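Local coordinates for hypothetical protein MerP (Cupriavidus metallidurans, PDB 1OSD) that probably binds mercuric ions in the periplasm as part of a bacterial mercury-resistance system, using a small heavy-metal-associated domain, at residues M12-C17 against A64-S69; S26-V31 against Q55-A60; S32-T37 against A43-D48. All blocks are in the same frame, centred on the assembly; numbering follows the deposited sequence. Where two conformers were deposited one is given.

The three contacts tie together one ferredoxin-like domain in which two helices pack on a four-stranded antiparallel sheet. Interaction 3 pairs strands 31-37 and 42-48; interaction 2 sets the turn leading into that hairpin against helix 54-63, with centres about 10 Å apart. Here Gly30 O lies 2.9 Å from Asp48 N, a probable hydrogen bond, and Leu57 CD1 packs 3.7 Å from Val45 CG1. Interaction 1 holds the oxidized CxxC site, its centre about 15 Å from those of both other contacts. The segments of both other contacts fall between 12-17 and 64-69 in the sequence.

Interaction 1 (M12-C17 against A64-S69); sequences MTCSAC and AGYPSS
The CxxC loop of this heavy-metal-associated domain meets the loop after helix 54-63 chiefly through Cys17 SG and the Tyr66 ring: Cys17 SG lies 3.4 Å from Tyr66 OH. The same sulfur is 3.5 Å from Tyr66 CE1, so it rests near the hydroxyl-bearing end of the ring. Its distance to the ring centroid is 4.5 Å, and the approach is oblique, 57° off the ring normal. This is a sulfur-aromatic contact. The tyrosine gets there because its CG stands beside the backbone N and anti to the carbonyl carbon (chi1 -47°), directing the ring at the cysteines. Cys14 touches it more distantly, with SG 4.3 Å from Tyr66 OH.

Cys14 and Cys17 are joined by a disulfide, their SG atoms 2.0 Å apart, as befits the oxidized form. The intervening chain makes a type I turn closed by Cys17 N to Cys14 O (3.0 Å), and Cys17 begins helix 17-26. In this family the cysteine pair of the CxxC motif is the usual metal-binding site; the disulfide ties up both sulfurs here. At the other end of the ring, Met12 N approaches Tyr66 CD1 obliquely at 4.1 Å. Thr20 and Val21 of helix 17-26 also touch the tyrosine side chain, while a Schellman motif at Gly65 ends the preceding helix and Thr61 OG1 hydrogen-bonds to Tyr66 O.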
ATOM      1  N   MET A  12       5.589   2.111  -9.471  1.00 36.24           N
ATOM      2  CA  MET A  12       5.934   3.291  -8.715  1.00 37.13           C
ATOM      3  C   MET A  12       7.296   3.889  -9.192  1.00 37.64           C
ATOM      4  O   MET A  12       8.324   3.795  -8.518  1.00 36.72           O
ATOM      5  CB  MET A  12       5.944   2.908  -7.218  1.00 37.40           C
ATOM      6  CG  MET A  12       5.991   4.054  -6.230  0.50 39.02           C
ATOM      7  SD  MET A  12       7.036   3.703  -4.826  0.50 36.08           S
ATOM      8  CE  MET A  12       6.006   2.456  -4.015  0.50 36.79           C
ATOM      9  N   THR A  13       7.277   4.471 -10.399  1.00 37.33           N
ATOM     10  CA  THR A  13       8.469   4.922 -11.069  1.00 38.41           C
ATOM     11  C   THR A  13       8.559   6.433 -11.266  1.00 36.78           C
ATOM     12  O   THR A  13       9.551   6.900 -11.801  1.00 37.06           O
ATOM     13  CB  THR A  13       8.596   4.248 -12.459  1.00 39.40           C
ATOM     14  OG1 THR A  13       7.429   4.564 -13.285  1.00 44.28           O
ATOM     15  CG2 THR A  13       8.684   2.752 -12.284  1.00 38.82           C
ATOM     16  N   CYS A  14       7.500   7.168 -10.907  1.00 35.81           N
ATOM     17  CA  CYS A  14       7.395   8.607 -11.144  1.00 35.61           C
ATOM     18  C   CYS A  14       7.563   9.236  -9.758  1.00 35.15           C
ATOM     19  O   CYS A  14       7.207   8.573  -8.740  1.00 33.03           O
ATOM     20  CB  CYS A  14       6.009   9.041 -11.761  1.00 35.84           C
ATOM     21  SG  CYS A  14       4.592   9.184 -10.638  1.00 39.31           S
ATOM     22  N   SER A  15       8.138  10.455  -9.734  1.00 32.01           N
ATOM     23  CA  SER A  15       8.570  11.069  -8.500  1.00 33.46           C
ATOM     24  C   SER A  15       7.450  11.282  -7.479  1.00 35.18           C
ATOM     25  O   SER A  15       7.750  11.234  -6.342  1.00 35.61           O
ATOM     26  CB  SER A  15       9.276  12.416  -8.749  1.00 34.14           C
ATOM     27  OG  SER A  15       8.300  13.258  -9.150  1.00 32.26           O
ATOM     28  N   ALA A  16       6.180  11.517  -7.922  1.00 34.81           N
ATOM     29  CA  ALA A  16       5.105  11.742  -6.988  1.00 36.02           C
ATOM     30  C   ALA A  16       4.301  10.411  -6.635  1.00 35.27           C
ATOM     31  O   ALA A  16       3.422  10.415  -5.821  1.00 33.72           O
ATOM     32  CB  ALA A  16       4.192  12.719  -7.595  1.00 36.72           C
ATOM     33  N   CYS A  17       4.610   9.358  -7.357  1.00 36.01           N
ATOM     34  CA  CYS A  17       4.011   8.032  -7.273  1.00 37.55           C
ATOM     35  C   CYS A  17       4.019   7.482  -5.874  1.00 38.69           C
ATOM     36  O   CYS A  17       3.050   6.806  -5.474  1.00 36.96           O
ATOM     37  CB  CYS A  17       4.708   7.045  -8.267  1.00 38.89           C
ATOM     38  SG  CYS A  17       4.213   7.269 -10.038  1.00 43.76           S
ATOM     39  N   ALA A  64      -5.677   2.979  -8.087  1.00 32.38           N
ATOM     40  CA  ALA A  64      -4.981   4.187  -8.288  1.00 33.37           C
ATOM     41  C   ALA A  64      -3.966   4.113  -9.414  1.00 32.33           C
ATOM     42  O   ALA A  64      -3.306   5.124  -9.690  1.00 33.84           O
ATOM     43  CB  ALA A  64      -4.282   4.595  -6.987  1.00 35.19           C
ATOM     44  N   GLY A  65      -3.782   2.916  -9.993  1.00 33.86           N
ATOM     45  CA  GLY A  65      -2.943   2.780 -11.177  1.00 34.96           C
ATOM     46  C   GLY A  65      -1.763   1.868 -11.012  1.00 34.76           C
ATOM     47  O   GLY A  65      -1.115   1.564 -12.014  1.00 37.37           O
ATOM     48  N   TYR A  66      -1.497   1.402  -9.769  1.00 34.76           N
ATOM     49  CA  TYR A  66      -0.285   0.771  -9.373  1.00 32.98           C
ATOM     50  C   TYR A  66      -0.582  -0.538  -8.614  1.00 34.49           C
ATOM     51  O   TYR A  66      -0.516  -0.618  -7.374  1.00 34.02           O
ATOM     52  CB  TYR A  66       0.573   1.754  -8.548  1.00 31.92           C
ATOM     53  CG  TYR A  66       0.669   3.128  -9.184  1.00 35.92           C
ATOM     54  CD1 TYR A  66       1.733   3.445 -10.031  1.00 38.69           C
ATOM     55  CD2 TYR A  66      -0.283   4.123  -8.923  1.00 35.87           C
ATOM     56  CE1 TYR A  66       1.858   4.732 -10.593  1.00 34.85           C
ATOM     57  CE2 TYR A  66      -0.147   5.421  -9.487  1.00 35.50           C
ATOM     58  CZ  TYR A  66       0.888   5.692 -10.302  1.00 31.23           C
ATOM     59  OH  TYR A  66       0.940   6.863 -10.985  1.00 36.96           O
ATOM     60  N   PRO A  67      -0.919  -1.580  -9.386  1.00 36.44           N
ATOM     61  CA  PRO A  67      -1.174  -2.913  -8.849  1.00 38.02           C
ATOM     62  C   PRO A  67      -0.019  -3.355  -7.933  1.00 37.20           C
ATOM     63  O   PRO A  67       1.070  -2.972  -8.239  1.00 38.73           O
ATOM     64  CB  PRO A  67      -1.331  -3.783 -10.144  1.00 37.32           C
ATOM     65  CG  PRO A  67      -1.923  -2.814 -11.123  1.00 38.42           C
ATOM     66  CD  PRO A  67      -1.082  -1.585 -10.845  1.00 38.40           C
ATOM     67  N   SER A  68      -0.272  -4.130  -6.880  1.00 36.83           N
ATOM     68  CA  SER A  68       0.791  -4.541  -5.973  1.00 34.33           C
ATOM     69  C   SER A  68       0.516  -5.949  -5.474  1.00 34.37           C
ATOM     70  O   SER A  68      -0.499  -6.471  -5.766  1.00 36.65           O
ATOM     71  CB  SER A  68       0.897  -3.551  -4.863  1.00 34.95           C
ATOM     72  OG  SER A  68      -0.220  -3.645  -3.967  1.00 28.53           O
ATOM     73  N   SER A  69       1.502  -6.567  -4.830  1.00 35.07           N
ATOM     74  CA  SER A  69       1.504  -7.894  -4.225  1.00 34.45           C
ATOM     75  C   SER A  69       2.369  -7.813  -2.984  1.00 34.87           C
ATOM     76  O   SER A  69       3.101  -6.900  -2.799  1.00 33.09           O
ATOM     77  CB  SER A  69       2.115  -8.873  -5.163  1.00 36.68           C
ATOM     78  OG  SER A  69       3.366  -8.421  -5.623  1.00 39.87           O
TER

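Interaction 2 (S26-V31 against Q55-A60)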
ATOM      1  N   SER A  26      -3.963   4.946   2.536  1.00 38.21           N
ATOM      2  CA  SER A  26      -4.275   5.601   3.774  1.00 39.83           C
ATOM      3  C   SER A  26      -5.781   5.876   3.875  1.00 41.34           C
ATOM      4  O   SER A  26      -6.316   5.934   4.980  1.00 40.43           O
ATOM      5  CB  SER A  26      -3.439   6.898   3.915  1.00 40.20           C
ATOM      6  OG  SER A  26      -2.070   6.603   4.273  1.00 40.27           O
ATOM      7  N   LYS A  27      -6.437   6.068   2.721  1.00 43.64           N
ATOM      8  CA  LYS A  27      -7.898   6.198   2.650  1.00 45.47           C
ATOM      9  C   LYS A  27      -8.662   4.933   3.074  1.00 44.68           C
ATOM     10  O   LYS A  27      -9.846   5.028   3.408  1.00 45.94           O
ATOM     11  CB  LYS A  27      -8.370   6.602   1.232  1.00 47.68           C
ATOM     12  CG  LYS A  27      -8.241   8.146   0.899  1.00 53.47           C
ATOM     13  CD  LYS A  27      -9.311   8.634  -0.203  1.00 57.99           C
ATOM     14  CE  LYS A  27      -8.893   8.423  -1.716  1.00 61.86           C
ATOM     15  NZ  LYS A  27      -8.662   6.963  -2.247  1.00 59.92           N
ATOM     16  N   VAL A  28      -8.021   3.769   3.067  1.00 41.52           N
ATOM     17  CA  VAL A  28      -8.685   2.502   3.419  1.00 41.89           C
ATOM     18  C   VAL A  28      -8.957   2.445   4.885  1.00 42.43           C
ATOM     19  O   VAL A  28      -8.043   2.526   5.685  1.00 39.53           O
ATOM     20  CB  VAL A  28      -7.898   1.294   2.950  1.00 41.20           C
ATOM     21  CG1 VAL A  28      -8.592  -0.018   3.339  1.00 42.85           C
ATOM     22  CG2 VAL A  28      -7.822   1.327   1.347  1.00 42.12           C
ATOM     23  N   GLU A  29     -10.249   2.396   5.194  1.00 42.52           N
ATOM     24  CA  GLU A  29     -10.713   2.275   6.565  1.00 42.78           C
ATOM     25  C   GLU A  29     -10.023   1.049   7.221  1.00 42.09           C
ATOM     26  O   GLU A  29     -10.092  -0.093   6.709  1.00 41.29           O
ATOM     27  CB  GLU A  29     -12.261   2.178   6.745  1.00 42.58           C
ATOM     28  CG  GLU A  29     -12.692   2.308   8.241  1.00 45.39           C
ATOM     29  CD  GLU A  29     -12.298   3.633   8.901  1.00 45.78           C
ATOM     30  OE1 GLU A  29     -12.201   4.724   8.245  1.00 52.35           O
ATOM     31  OE2 GLU A  29     -12.118   3.610  10.106  1.00 54.15           O
ATOM     32  N   GLY A  30      -9.290   1.373   8.275  1.00 39.09           N
ATOM     33  CA  GLY A  30      -8.751   0.369   9.174  1.00 40.70           C
ATOM     34  C   GLY A  30      -7.254   0.367   9.058  1.00 39.40           C
ATOM     35  O   GLY A  30      -6.573  -0.301   9.805  1.00 36.08           O
ATOM     36  N   VAL A  31      -6.740   1.172   8.114  1.00 40.63           N
ATOM     37  CA  VAL A  31      -5.309   1.387   8.056  1.00 39.86           C
ATOM     38  C   VAL A  31      -4.822   2.489   9.048  1.00 40.07           C
ATOM     39  O   VAL A  31      -5.405   3.572   9.172  1.00 40.28           O
ATOM     40  CB  VAL A  31      -4.884   1.746   6.678  1.00 39.28           C
ATOM     41  CG1 VAL A  31      -3.447   2.233   6.678  1.00 39.23           C
ATOM     42  CG2 VAL A  31      -5.135   0.618   5.764  1.00 39.15           C
ATOM     43  N   GLN A  55      -5.885  -8.014   0.403  1.00 40.09           N
ATOM     44  CA  GLN A  55      -6.554  -7.903  -0.867  1.00 41.04           C
ATOM     45  C   GLN A  55      -7.230  -6.558  -1.070  1.00 39.24           C
ATOM     46  O   GLN A  55      -7.199  -6.020  -2.145  1.00 36.60           O
ATOM     47  CB  GLN A  55      -7.467  -9.114  -1.126  1.00 42.79           C
ATOM     48  CG  GLN A  55      -8.937  -8.844  -1.469  1.00 50.64           C
ATOM     49  CD  GLN A  55      -9.176  -8.331  -2.887  1.00 61.07           C
ATOM     50  OE1 GLN A  55      -8.376  -8.627  -3.822  1.00 71.97           O
ATOM     51  NE2 GLN A  55     -10.246  -7.533  -3.061  1.00 58.97           N
ATOM     52  N   LYS A  56      -7.830  -5.999  -0.019  1.00 38.17           N
ATOM     53  CA  LYS A  56      -8.433  -4.703  -0.128  1.00 37.41           C
ATOM     54  C   LYS A  56      -7.365  -3.650  -0.304  1.00 35.79           C
ATOM     55  O   LYS A  56      -7.590  -2.648  -0.932  1.00 33.21           O
ATOM     56  CB  LYS A  56      -9.286  -4.410   1.111  1.00 37.69           C
ATOM     57  CG  LYS A  56     -10.618  -5.249   1.249  1.00 42.53           C
ATOM     58  CD  LYS A  56     -11.755  -4.845   0.267  1.00 49.93           C
ATOM     59  CE  LYS A  56     -13.037  -5.727   0.427  1.00 49.80           C
ATOM     60  NZ  LYS A  56     -13.364  -5.829   1.891  1.00 55.83           N
ATOM     61  N   LEU A  57      -6.203  -3.814   0.304  1.00 35.77           N
ATOM     62  CA  LEU A  57      -5.083  -2.911   0.076  1.00 35.56           C
ATOM     63  C   LEU A  57      -4.509  -2.934  -1.367  1.00 35.40           C
ATOM     64  O   LEU A  57      -4.237  -1.905  -2.039  1.00 30.12           O
ATOM     65  CB  LEU A  57      -3.924  -3.229   1.115  1.00 35.11           C
ATOM     66  CG  LEU A  57      -4.261  -3.056   2.561  1.00 40.03           C
ATOM     67  CD1 LEU A  57      -3.029  -3.487   3.379  1.00 41.17           C
ATOM     68  CD2 LEU A  57      -4.737  -1.576   2.970  1.00 40.93           C
ATOM     69  N   THR A  58      -4.322  -4.144  -1.855  1.00 37.30           N
ATOM     70  CA  THR A  58      -3.765  -4.278  -3.199  1.00 36.98           C
ATOM     71  C   THR A  58      -4.834  -3.833  -4.224  1.00 37.87           C
ATOM     72  O   THR A  58      -4.466  -3.286  -5.288  1.00 38.34           O
ATOM     73  CB  THR A  58      -3.238  -5.688  -3.474  1.00 37.09           C
ATOM     74  OG1 THR A  58      -4.337  -6.528  -3.475  1.00 33.99           O
ATOM     75  CG2 THR A  58      -2.207  -6.277  -2.348  1.00 38.93           C
ATOM     76  N   LYS A  59      -6.137  -3.975  -3.905  1.00 38.63           N
ATOM     77  CA  LYS A  59      -7.164  -3.369  -4.769  1.00 36.72           C
ATOM     78  C   LYS A  59      -7.030  -1.861  -4.696  1.00 36.84           C
ATOM     79  O   LYS A  59      -7.065  -1.199  -5.685  1.00 38.52           O
ATOM     80  CB  LYS A  59      -8.577  -3.824  -4.454  1.00 40.62           C
ATOM     81  CG  LYS A  59      -9.710  -2.872  -4.901  1.00 41.20           C
ATOM     82  CD  LYS A  59     -10.565  -3.263  -6.179  1.00 52.12           C
ATOM     83  CE  LYS A  59     -12.133  -2.984  -5.945  1.00 56.73           C
ATOM     84  NZ  LYS A  59     -12.530  -1.592  -5.441  1.00 54.56           N
ATOM     85  N   ALA A  60      -6.859  -1.254  -3.538  1.00 36.41           N
ATOM     86  CA  ALA A  60      -6.788   0.189  -3.537  1.00 37.34           C
ATOM     87  C   ALA A  60      -5.655   0.736  -4.455  1.00 36.15           C
ATOM     88  O   ALA A  60      -5.753   1.851  -5.054  1.00 34.31           O
ATOM     89  CB  ALA A  60      -6.563   0.664  -2.083  1.00 37.41           C
TER
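Val28 packs on Leu57 and Ala60 of helix 54-63, and Val31 on Leu57, and both valine side chains run obliquely across that of Leu57. The contact belongs to the alpha-beta connection of the ferredoxin-like fold: a type II turn from Val28 to Val31 joins helix 17-26 to strand 31-37 and is closed by Val31 N to Val28 O at 3.1 Å. Gly30 takes the positive phi of this turn (113°).

The two branches of Val28 are divided between helix positions one turn apart. CG1, anti to the backbone N (chi1 179°), lies 4.2 Å from Leu57 CD2, whereas CG2 sits 3.7 Å from Ala60 CB. Val28 and Ala60 both set out toward the opposite segment from their backbones. Leu57, by contrast, reaches the turn through the outer part of its side chain. Its neighbours Val45 and Phe47 on strand 42-48, together with Val5, continue this apolar packing onto the sheet, and Val31 also touches Val45 and Phe47. Leu57 CD2 meets both valines, more closely Val31 CG2, at 3.6 Å.

Interaction 3 (S32-T37 against A43-D48); sequences SKVDVT and AVVTFD
Thr46 sits across from a classic beta bulge, facing both Ser32 and Lys33 in the hairpin of strands 31-37 and 42-48. From its CB, which lies 4.0 Å from Lys33 CB, the side chain divides. CG2, anti to the backbone N, extends to within 4.1 Å of Ser32 CB. OG1 stands anti to the carbonyl carbon (chi1 -69°) and hydrogen-bonds to Thr4 OG1 on the adjoining strand 2-8, so the methyl meets the bulge while the hydroxyl joins the next strand.

The bulge is also marked in the backbone. Thr46 O accepts from Ser32 N at 2.8 Å, and only weakly from Lys33 N. In return Thr46 N donates to Lys33 O at 2.8 Å, nearly straight at 169°. Beyond it the pairing is regular and antiparallel, with the strand segments at 173°: Asp35 and Val44 form a hydrogen-bonded pair with bonds in both directions, Val44 N reaching Asp35 O at 2.9 Å.

Val34 and Val45 form a non-hydrogen-bonded pair on the helix-covered face. Their side chains lie side by side and point the same way, with CG2 of Val34 4.0 Å from CG1 of Val45. Next along, Val36 CG1 packs 3.8 Å from Ala43 CB. Ile25 touches both Val34 and Val45. The side chains of Lys33, Asp35, Val44 and Thr46 occupy the other face. The chemistry thus separates by face: aliphatic packing beneath the helices, and a more polar surface with a long Lys33-Asp35 salt bridge, whose stabilising effect is probably slight.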
ATOM      1  N   SER A  32      -3.706   2.189   9.702  1.00 39.93           N
ATOM      2  CA  SER A  32      -3.025   3.031  10.717  1.00 41.26           C
ATOM      3  C   SER A  32      -1.839   3.833  10.251  1.00 40.90           C
ATOM      4  O   SER A  32      -1.545   4.901  10.826  1.00 40.83           O
ATOM      5  CB  SER A  32      -2.503   2.130  11.832  1.00 39.48           C
ATOM      6  OG  SER A  32      -3.675   1.705  12.377  1.00 47.71           O
ATOM      7  N   LYS A  33      -1.090   3.260   9.340  1.00 39.03           N
ATOM      8  CA  LYS A  33       0.209   3.823   8.970  1.00 41.25           C
ATOM      9  C   LYS A  33       0.594   3.231   7.623  1.00 40.75           C
ATOM     10  O   LYS A  33       0.400   2.009   7.401  1.00 41.52           O
ATOM     11  CB  LYS A  33       1.271   3.467  10.016  1.00 41.75           C
ATOM     12  CG  LYS A  33       2.539   4.323   9.974  1.00 43.83           C
ATOM     13  CD  LYS A  33       3.620   3.771  10.946  1.00 49.96           C
ATOM     14  CE  LYS A  33       5.045   4.432  10.773  1.00 55.56           C
ATOM     15  NZ  LYS A  33       5.152   5.934  10.983  1.00 60.17           N
ATOM     16  N   VAL A  34       1.030   4.119   6.735  1.00 39.58           N
ATOM     17  CA  VAL A  34       1.623   3.787   5.464  1.00 39.77           C
ATOM     18  C   VAL A  34       2.935   4.568   5.221  1.00 39.84           C
ATOM     19  O   VAL A  34       3.003   5.838   5.281  1.00 40.50           O
ATOM     20  CB  VAL A  34       0.704   4.018   4.343  1.00 38.79           C
ATOM     21  CG1 VAL A  34       1.350   3.537   3.066  1.00 35.81           C
ATOM     22  CG2 VAL A  34      -0.559   3.181   4.510  1.00 42.87           C
ATOM     23  N   ASP A  35       4.011   3.813   4.992  1.00 38.64           N
ATOM     24  CA  ASP A  35       5.248   4.460   4.559  1.00 37.05           C
ATOM     25  C   ASP A  35       5.676   3.852   3.236  1.00 35.29           C
ATOM     26  O   ASP A  35       5.734   2.606   3.091  1.00 34.54           O
ATOM     27  CB  ASP A  35       6.316   4.211   5.594  1.00 38.13           C
ATOM     28  CG  ASP A  35       6.071   5.001   6.867  1.00 40.45           C
ATOM     29  OD1 ASP A  35       6.371   4.443   7.934  1.00 41.84           O
ATOM     30  OD2 ASP A  35       5.629   6.179   6.879  1.00 42.63           O
ATOM     31  N   VAL A  36       6.059   4.717   2.318  1.00 34.46           N
ATOM     32  CA  VAL A  36       6.414   4.307   0.963  1.00 33.92           C
ATOM     33  C   VAL A  36       7.857   4.596   0.710  1.00 33.70           C
ATOM     34  O   VAL A  36       8.348   5.639   1.136  1.00 35.44           O
ATOM     35  CB  VAL A  36       5.614   5.007  -0.069  1.00 33.79           C
ATOM     36  CG1 VAL A  36       4.181   4.508  -0.059  1.00 38.39           C
ATOM     37  CG2 VAL A  36       5.664   6.604   0.201  1.00 39.16           C
ATOM     38  N   THR A  37       8.461   3.781  -0.116  1.00 34.22           N
ATOM     39  CA  THR A  37       9.879   3.933  -0.527  1.00 35.24           C
ATOM     40  C   THR A  37      10.051   3.819  -1.992  1.00 35.31           C
ATOM     41  O   THR A  37       9.757   2.776  -2.637  1.00 32.96           O
ATOM     42  CB  THR A  37      10.811   2.949   0.237  1.00 34.93           C
ATOM     43  OG1 THR A  37      10.662   3.219   1.644  1.00 34.75           O
ATOM     44  CG2 THR A  37      12.261   3.259  -0.111  1.00 37.16           C
ATOM     45  N   ALA A  43       5.617  -0.251  -0.296  1.00 35.29           N
ATOM     46  CA  ALA A  43       4.766   0.390   0.756  1.00 35.82           C
ATOM     47  C   ALA A  43       4.589  -0.584   1.902  1.00 36.68           C
ATOM     48  O   ALA A  43       4.243  -1.781   1.649  1.00 39.38           O
ATOM     49  CB  ALA A  43       3.395   0.794   0.159  1.00 35.60           C
ATOM     50  N   VAL A  44       4.833  -0.111   3.162  1.00 36.10           N
ATOM     51  CA  VAL A  44       4.722  -0.878   4.398  1.00 38.44           C
ATOM     52  C   VAL A  44       3.464  -0.333   5.121  1.00 38.01           C
ATOM     53  O   VAL A  44       3.395   0.875   5.472  1.00 35.61           O
ATOM     54  CB  VAL A  44       6.011  -0.692   5.419  1.00 36.85           C
ATOM     55  CG1 VAL A  44       5.804  -1.460   6.789  1.00 40.76           C
ATOM     56  CG2 VAL A  44       7.463  -0.870   4.730  1.00 39.29           C
ATOM     57  N   VAL A  45       2.462  -1.209   5.291  1.00 38.83           N
ATOM     58  CA  VAL A  45       1.124  -0.818   5.738  1.00 37.62           C
ATOM     59  C   VAL A  45       0.834  -1.535   6.993  1.00 38.41           C
ATOM     60  O   VAL A  45       0.945  -2.756   7.067  1.00 39.36           O
ATOM     61  CB  VAL A  45       0.049  -1.236   4.727  1.00 38.33           C
ATOM     62  CG1 VAL A  45      -1.340  -0.714   5.151  1.00 39.39           C
ATOM     63  CG2 VAL A  45       0.423  -0.860   3.324  1.00 40.19           C
ATOM     64  N   THR A  46       0.505  -0.752   8.016  1.00 38.22           N
ATOM     65  CA  THR A  46       0.067  -1.253   9.324  1.00 36.81           C
ATOM     66  C   THR A  46      -1.475  -1.028   9.403  1.00 36.79           C
ATOM     67  O   THR A  46      -2.001   0.056   9.128  1.00 32.82           O
ATOM     68  CB  THR A  46       0.716  -0.500  10.448  1.00 36.37           C
ATOM     69  OG1 THR A  46       2.112  -0.800  10.509  1.00 36.93           O
ATOM     70  CG2 THR A  46       0.132  -0.956  11.806  1.00 37.04           C
ATOM     71  N   PHE A  47      -2.169  -2.100   9.695  1.00 35.63           N
ATOM     72  CA  PHE A  47      -3.613  -2.059   9.566  1.00 36.80           C
ATOM     73  C   PHE A  47      -4.283  -3.068  10.506  1.00 35.94           C
ATOM     74  O   PHE A  47      -3.648  -4.056  11.032  1.00 34.03           O
ATOM     75  CB  PHE A  47      -4.016  -2.356   8.093  1.00 35.70           C
ATOM     76  CG  PHE A  47      -3.803  -3.807   7.684  1.00 35.45           C
ATOM     77  CD1 PHE A  47      -4.821  -4.740   7.843  1.00 31.67           C
ATOM     78  CD2 PHE A  47      -2.566  -4.249   7.103  1.00 34.66           C
ATOM     79  CE1 PHE A  47      -4.653  -6.107   7.467  1.00 28.40           C
ATOM     80  CE2 PHE A  47      -2.367  -5.646   6.793  1.00 34.35           C
ATOM     81  CZ  PHE A  47      -3.447  -6.566   6.962  1.00 33.90           C
ATOM     82  N   ASP A  48      -5.605  -2.859  10.657  1.00 37.31           N
ATOM     83  CA  ASP A  48      -6.392  -3.778  11.449  1.00 36.30           C
ATOM     84  C   ASP A  48      -7.137  -4.795  10.623  1.00 37.58           C
ATOM     85  O   ASP A  48      -7.997  -4.406   9.851  1.00 38.01           O
ATOM     86  CB  ASP A  48      -7.277  -2.931  12.322  1.00 36.95           C
ATOM     87  CG  ASP A  48      -8.052  -3.734  13.318  1.00 31.55           C
ATOM     88  OD1 ASP A  48      -8.781  -3.083  14.162  1.00 36.18           O
ATOM     89  OD2 ASP A  48      -8.155  -4.974  13.295  1.00 33.49           O
TER